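Local coordinates for protein arylamine n-acetyltransferase (Mycobacterium smegmatis, PDB 1W5R) that probably transfers an acetyl group from acetyl-CoA to the nitrogen of arylamines, through a catalytic triad altered here by the engineered substitution, at residues G135-G147 with T152-H166. The protein carries 1 engineered substitution. Numbering follows the deposited sequence.
Sequences GQTLTSPIRLEAG and TRHEPYRLTRHGDDH
L138 and Y157 join segment 135-147 to strand 157-162 by a CH-pi contact: CD2 of L138 lies over one ring face, 3.5 Å from the centroid of Y157 and 17° off its normal. Farther along, I142 CD1 and L144 CD1 converge on L159 CD1, the L144 pair tighter than usual, while T152 CG2 fills in beside L138 and I142. L159 and I142 both rest on L168 of the neighbouring strand 165-172.

Side chains also grip backbone. Y157 OH donates to Q136 O at 2.7 Å, from above the carbonyl plane. R153, its chain bent at chi3 (-56°), turns NE onto T139 O (2.8 Å, 164°), which lies in the guanidinium plane; its NH1 pairs with D218. S140 OG accepts from R153 N at 3.0 Å. The extended R158 brings NE to G147 O (2.7 Å), with NH2 adding a weak second bond.

Backbone and water finish the seam. G147 N donates almost straight to L159 O at 2.7 Å. One water links T139 N to T152 OG1, the acceptor of an ST turn, and another joins E145 O to L159 N.

Strands 142-143 and 157-162 belong to one antiparallel sheet without being neighbours in it; apolar side chains span the middle, while carbonyls held by tyrosine and arginine fix both ends of the segment.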
loop_
_atom_site.group_PDB
_atom_site.type_symbol
_atom_site.label_atom_id
_atom_site.label_comp_id
_atom_site.label_asym_id
_atom_site.label_seq_id
_atom_site.Cartn_x
_atom_site.Cartn_y
_atom_site.Cartn_z
ATOM N N GLY A 135 11.802 9.915 -6.930
ATOM C CA GLY A 135 11.673 8.733 -6.073
ATOM C C GLY A 135 12.885 7.805 -6.030
ATOM O O GLY A 135 13.131 7.180 -4.996
ATOM N N GLN A 136 13.619 7.710 -7.146
ATOM C CA GLN A 136 14.793 6.842 -7.238
ATOM C C GLN A 136 16.112 7.618 -7.106
ATOM O O GLN A 136 17.168 7.123 -7.500
ATOM C CB GLN A 136 14.755 6.017 -8.538
ATOM C CG GLN A 136 15.671 4.783 -8.557
ATOM C CD GLN A 136 15.408 3.819 -7.408
ATOM O OE1 GLN A 136 16.288 3.581 -6.547
ATOM N NE2 GLN A 136 14.216 3.276 -7.372
ATOM N N THR A 137 16.049 8.821 -6.543
ATOM C CA THR A 137 17.268 9.635 -6.416
ATOM C C THR A 137 18.274 9.000 -5.457
ATOM O O THR A 137 17.889 8.283 -4.507
ATOM C CB THR A 137 16.945 11.064 -5.944
ATOM O OG1 THR A 137 17.983 11.955 -6.387
ATOM C CG2 THR A 137 16.761 11.144 -4.424
ATOM N N LEU A 138 19.554 9.266 -5.699
ATOM C CA LEU A 138 20.608 8.843 -4.767
ATOM C C LEU A 138 20.369 9.370 -3.362
ATOM O O LEU A 138 20.040 10.539 -3.182
ATOM C CB LEU A 138 21.971 9.334 -5.229
ATOM C CG LEU A 138 22.760 8.458 -6.202
ATOM C CD1 LEU A 138 23.954 9.208 -6.758
ATOM C CD2 LEU A 138 23.239 7.179 -5.524
ATOM N N THR A 139 20.543 8.486 -2.374
ATOM C CA THR A 139 20.321 8.842 -0.978
ATOM C C THR A 139 21.620 8.918 -0.181
ATOM O O THR A 139 21.603 9.134 1.042
ATOM C CB THR A 139 19.351 7.856 -0.315
ATOM O OG1 THR A 139 19.918 6.537 -0.330
ATOM C CG2 THR A 139 17.982 7.882 -1.049
ATOM N N SER A 140 22.733 8.773 -0.896
ATOM C CA SER A 140 24.076 9.022 -0.364
ATOM C C SER A 140 24.862 9.695 -1.464
ATOM O O SER A 140 24.567 9.496 -2.638
ATOM C CB SER A 140 24.806 7.699 -0.057
ATOM O OG SER A 140 24.079 6.880 0.824
ATOM N N PRO A 141 25.921 10.442 -1.100
ATOM C CA PRO A 141 26.911 10.767 -2.110
ATOM C C PRO A 141 27.655 9.479 -2.461
ATOM O O PRO A 141 27.828 8.617 -1.585
ATOM C CB PRO A 141 27.857 11.730 -1.379
ATOM C CG PRO A 141 27.719 11.402 0.048
ATOM C CD PRO A 141 26.294 10.940 0.240
ATOM N N ILE A 142 28.069 9.325 -3.712
ATOM C CA ILE A 142 28.904 8.176 -4.085
ATOM C C ILE A 142 30.156 8.686 -4.763
ATOM O O ILE A 142 30.190 9.826 -5.225
ATOM C CB ILE A 142 28.164 7.126 -4.975
ATOM C CG1 ILE A 142 27.833 7.698 -6.364
ATOM C CG2 ILE A 142 26.918 6.587 -4.263
ATOM C CD1 ILE A 142 27.266 6.679 -7.343
ATOM N N ARG A 143 31.199 7.865 -4.797
ATOM C CA ARG A 143 32.429 8.277 -5.469
ATOM C C ARG A 143 32.173 8.395 -6.957
ATOM O O ARG A 143 31.606 7.502 -7.563
ATOM C CB ARG A 143 33.584 7.311 -5.180
ATOM C CG ARG A 143 33.914 7.161 -3.703
ATOM C CD ARG A 143 35.243 6.450 -3.479
ATOM N NE ARG A 143 35.344 5.250 -4.309
ATOM C CZ ARG A 143 34.755 4.087 -4.033
ATOM N NH1 ARG A 143 34.006 3.955 -2.946
ATOM N NH2 ARG A 143 34.908 3.054 -4.851
ATOM N N LEU A 144 32.563 9.499 -7.569
ATOM C CA LEU A 144 32.406 9.675 -9.015
ATOM C C LEU A 144 33.578 8.911 -9.658
ATOM O O LEU A 144 34.617 9.464 -10.039
ATOM C CB LEU A 144 32.383 11.177 -9.383
ATOM C CG LEU A 144 31.894 11.547 -10.788
ATOM C CD1 LEU A 144 31.232 10.346 -11.467
ATOM C CD2 LEU A 144 30.913 12.708 -10.726
ATOM N N GLU A 145 33.381 7.631 -9.717
ATOM C CA GLU A 145 34.358 6.671 -10.150
ATOM C C GLU A 145 33.644 5.526 -10.850
ATOM O O GLU A 145 32.787 4.862 -10.255
ATOM C CB GLU A 145 35.146 6.186 -8.936
ATOM C CG GLU A 145 36.266 5.203 -9.219
ATOM C CD GLU A 145 36.690 4.390 -7.996
ATOM O OE1 GLU A 145 37.356 3.344 -8.195
ATOM O OE2 GLU A 145 36.369 4.805 -6.867
ATOM N N ALA A 146 33.977 5.304 -12.113
ATOM C CA ALA A 146 33.351 4.232 -12.852
ATOM C C ALA A 146 33.906 2.884 -12.472
ATOM O O ALA A 146 35.105 2.721 -12.255
ATOM C CB ALA A 146 33.508 4.459 -14.363
ATOM N N GLY A 147 33.019 1.893 -12.395
ATOM C CA GLY A 147 33.421 0.507 -12.157
ATOM C C GLY A 147 32.754 -0.173 -10.972
ATOM O O GLY A 147 31.962 -1.104 -11.154
ATOM N N THR A 152 24.708 2.405 -0.710
ATOM C CA THR A 152 24.126 3.679 -0.277
ATOM C C THR A 152 23.241 3.416 0.948
ATOM O O THR A 152 23.201 2.282 1.465
ATOM C CB THR A 152 23.260 4.319 -1.402
ATOM O OG1 THR A 152 22.032 3.584 -1.556
ATOM C CG2 THR A 152 24.029 4.354 -2.733
ATOM N N ARG A 153 22.512 4.442 1.396
ATOM C CA ARG A 153 21.536 4.272 2.484
ATOM C C ARG A 153 20.393 3.329 2.102
ATOM O O ARG A 153 19.677 2.830 2.973
ATOM C CB ARG A 153 20.942 5.611 2.950
ATOM C CG ARG A 153 21.918 6.607 3.541
ATOM C CD ARG A 153 21.191 7.748 4.239
ATOM N NE ARG A 153 20.240 8.447 3.368
ATOM C CZ ARG A 153 18.949 8.645 3.636
ATOM N NH1 ARG A 153 18.387 8.214 4.763
ATOM N NH2 ARG A 153 18.199 9.300 2.764
ATOM N N HIS A 154 20.219 3.099 0.801
ATOM C CA HIS A 154 19.157 2.244 0.283
ATOM C C HIS A 154 19.786 1.172 -0.606
ATOM O O HIS A 154 20.521 0.326 -0.079
ATOM C CB HIS A 154 18.065 3.084 -0.412
ATOM C CG HIS A 154 17.436 4.092 0.500
ATOM N ND1 HIS A 154 16.151 3.984 0.981
ATOM C CD2 HIS A 154 17.959 5.203 1.073
ATOM C CE1 HIS A 154 15.897 5.010 1.782
ATOM N NE2 HIS A 154 16.979 5.763 1.851
ATOM N N GLU A 155 19.543 1.209 -1.917
ATOM C CA GLU A 155 19.997 0.149 -2.834
ATOM C C GLU A 155 21.424 0.413 -3.287
ATOM O O GLU A 155 21.902 1.547 -3.224
ATOM C CB GLU A 155 19.118 0.079 -4.102
ATOM C CG GLU A 155 17.636 0.066 -3.877
ATOM C CD GLU A 155 17.027 1.459 -3.864
ATOM O OE1 GLU A 155 17.734 2.443 -3.561
ATOM O OE2 GLU A 155 15.817 1.556 -4.115
ATOM N N PRO A 156 22.112 -0.634 -3.769
ATOM C CA PRO A 156 23.379 -0.401 -4.452
ATOM C C PRO A 156 23.209 0.407 -5.750
ATOM O O PRO A 156 22.211 0.242 -6.469
ATOM C CB PRO A 156 23.872 -1.810 -4.793
ATOM C CG PRO A 156 23.044 -2.742 -3.990
ATOM C CD PRO A 156 21.774 -2.071 -3.646
ATOM N N TYR A 157 24.176 1.275 -6.025
ATOM C CA TYR A 157 24.245 2.005 -7.301
ATOM C C TYR A 157 25.593 1.743 -7.958
ATOM O O TYR A 157 26.522 1.262 -7.306
ATOM C CB TYR A 157 24.060 3.521 -7.113
ATOM C CG TYR A 157 22.633 3.991 -6.898
ATOM C CD1 TYR A 157 21.873 3.551 -5.808
ATOM C CD2 TYR A 157 22.050 4.911 -7.778
ATOM C CE1 TYR A 157 20.559 3.995 -5.603
ATOM C CE2 TYR A 157 20.743 5.379 -7.572
ATOM C CZ TYR A 157 20.008 4.907 -6.495
ATOM O OH TYR A 157 18.729 5.359 -6.280
ATOM N N ARG A 158 25.706 2.065 -9.243
ATOM C CA ARG A 158 26.960 1.853 -9.974
ATOM C C ARG A 158 27.129 2.873 -11.098
ATOM O O ARG A 158 26.188 3.123 -11.878
ATOM C CB ARG A 158 27.012 0.435 -10.558
ATOM C CG ARG A 158 28.356 0.076 -11.175
ATOM C CD ARG A 158 28.324 -1.274 -11.857
ATOM N NE ARG A 158 29.640 -1.630 -12.390
ATOM C CZ ARG A 158 29.844 -2.362 -13.483
ATOM N NH1 ARG A 158 28.828 -2.843 -14.178
ATOM N NH2 ARG A 158 31.082 -2.609 -13.883
ATOM N N LEU A 159 28.330 3.447 -11.185
ATOM C CA LEU A 159 28.711 4.254 -12.339
ATOM C C LEU A 159 29.539 3.405 -13.286
ATOM O O LEU A 159 30.420 2.653 -12.863
ATOM C CB LEU A 159 29.520 5.484 -11.923
ATOM C CG LEU A 159 28.739 6.613 -11.249
ATOM C CD1 LEU A 159 29.679 7.584 -10.532
ATOM C CD2 LEU A 159 27.864 7.354 -12.268
ATOM N N THR A 160 29.228 3.500 -14.567
ATOM C CA THR A 160 30.083 2.949 -15.621
ATOM C C THR A 160 30.342 4.071 -16.616
ATOM O O THR A 160 29.639 5.089 -16.613
ATOM C CB THR A 160 29.438 1.745 -16.326
ATOM O OG1 THR A 160 28.123 2.088 -16.784
ATOM C CG2 THR A 160 29.344 0.551 -15.384
ATOM N N ARG A 161 31.368 3.933 -17.445
ATOM C CA ARG A 161 31.613 4.957 -18.442
ATOM C C ARG A 161 32.167 4.414 -19.745
ATOM O O ARG A 161 32.874 3.389 -19.766
ATOM C CB ARG A 161 32.522 6.057 -17.884
ATOM C CG ARG A 161 33.992 5.687 -17.734
ATOM C CD ARG A 161 34.802 6.852 -17.175
ATOM N NE ARG A 161 36.207 6.481 -16.979
ATOM C CZ ARG A 161 37.133 6.505 -17.937
ATOM N NH1 ARG A 161 36.816 6.850 -19.178
ATOM N NH2 ARG A 161 38.380 6.154 -17.643
ATOM N N HIS A 162 31.812 5.105 -20.823
ATOM C CA HIS A 162 32.459 4.967 -22.119
ATOM C C HIS A 162 33.029 6.343 -22.395
ATOM O O HIS A 162 32.262 7.289 -22.613
ATOM C CB HIS A 162 31.415 4.625 -23.177
ATOM C CG HIS A 162 30.989 3.190 -23.170
ATOM N ND1 HIS A 162 30.207 2.646 -24.165
ATOM C CD2 HIS A 162 31.261 2.180 -22.308
ATOM C CE1 HIS A 162 30.009 1.364 -23.914
ATOM N NE2 HIS A 162 30.635 1.057 -22.792
ATOM N N GLY A 163 34.353 6.474 -22.355
ATOM C CA GLY A 163 34.994 7.795 -22.444
ATOM C C GLY A 163 34.487 8.654 -21.291
ATOM O O GLY A 163 34.483 8.209 -20.149
ATOM N N ASP A 164 34.047 9.879 -21.582
ATOM C CA ASP A 164 33.490 10.729 -20.522
ATOM C C ASP A 164 31.971 10.567 -20.340
ATOM O O ASP A 164 31.400 11.218 -19.474
ATOM C CB ASP A 164 33.866 12.208 -20.703
ATOM C CG ASP A 164 33.606 13.036 -19.445
ATOM O OD1 ASP A 164 33.973 12.598 -18.333
ATOM O OD2 ASP A 164 33.019 14.131 -19.573
ATOM N N ASP A 165 31.334 9.709 -21.137
ATOM C CA ASP A 165 29.905 9.426 -20.964
ATOM C C ASP A 165 29.679 8.416 -19.845
ATOM O O ASP A 165 29.874 7.214 -20.030
ATOM C CB ASP A 165 29.277 8.916 -22.261
ATOM C CG ASP A 165 28.596 10.011 -23.058
ATOM O OD1 ASP A 165 29.142 11.133 -23.147
ATOM O OD2 ASP A 165 27.494 9.741 -23.592
ATOM N N HIS A 166 29.279 8.919 -18.684
ATOM C CA HIS A 166 28.997 8.068 -17.536
ATOM C C HIS A 166 27.536 7.675 -17.539
ATOM O O HIS A 166 26.678 8.434 -17.995
ATOM C CB HIS A 166 29.300 8.793 -16.226
ATOM C CG HIS A 166 30.734 9.197 -16.071
ATOM N ND1 HIS A 166 31.552 8.687 -15.086
ATOM C CD2 HIS A 166 31.484 10.089 -16.763
ATOM C CE1 HIS A 166 32.749 9.237 -15.189
ATOM N NE2 HIS A 166 32.733 10.091 -16.195
HETATM O O HOH W 1 20.387 5.653 -2.815
HETATM O O HOH W 2 30.654 3.310 -9.368
HETATM O O HOH W 3 35.921 6.789 -13.528
#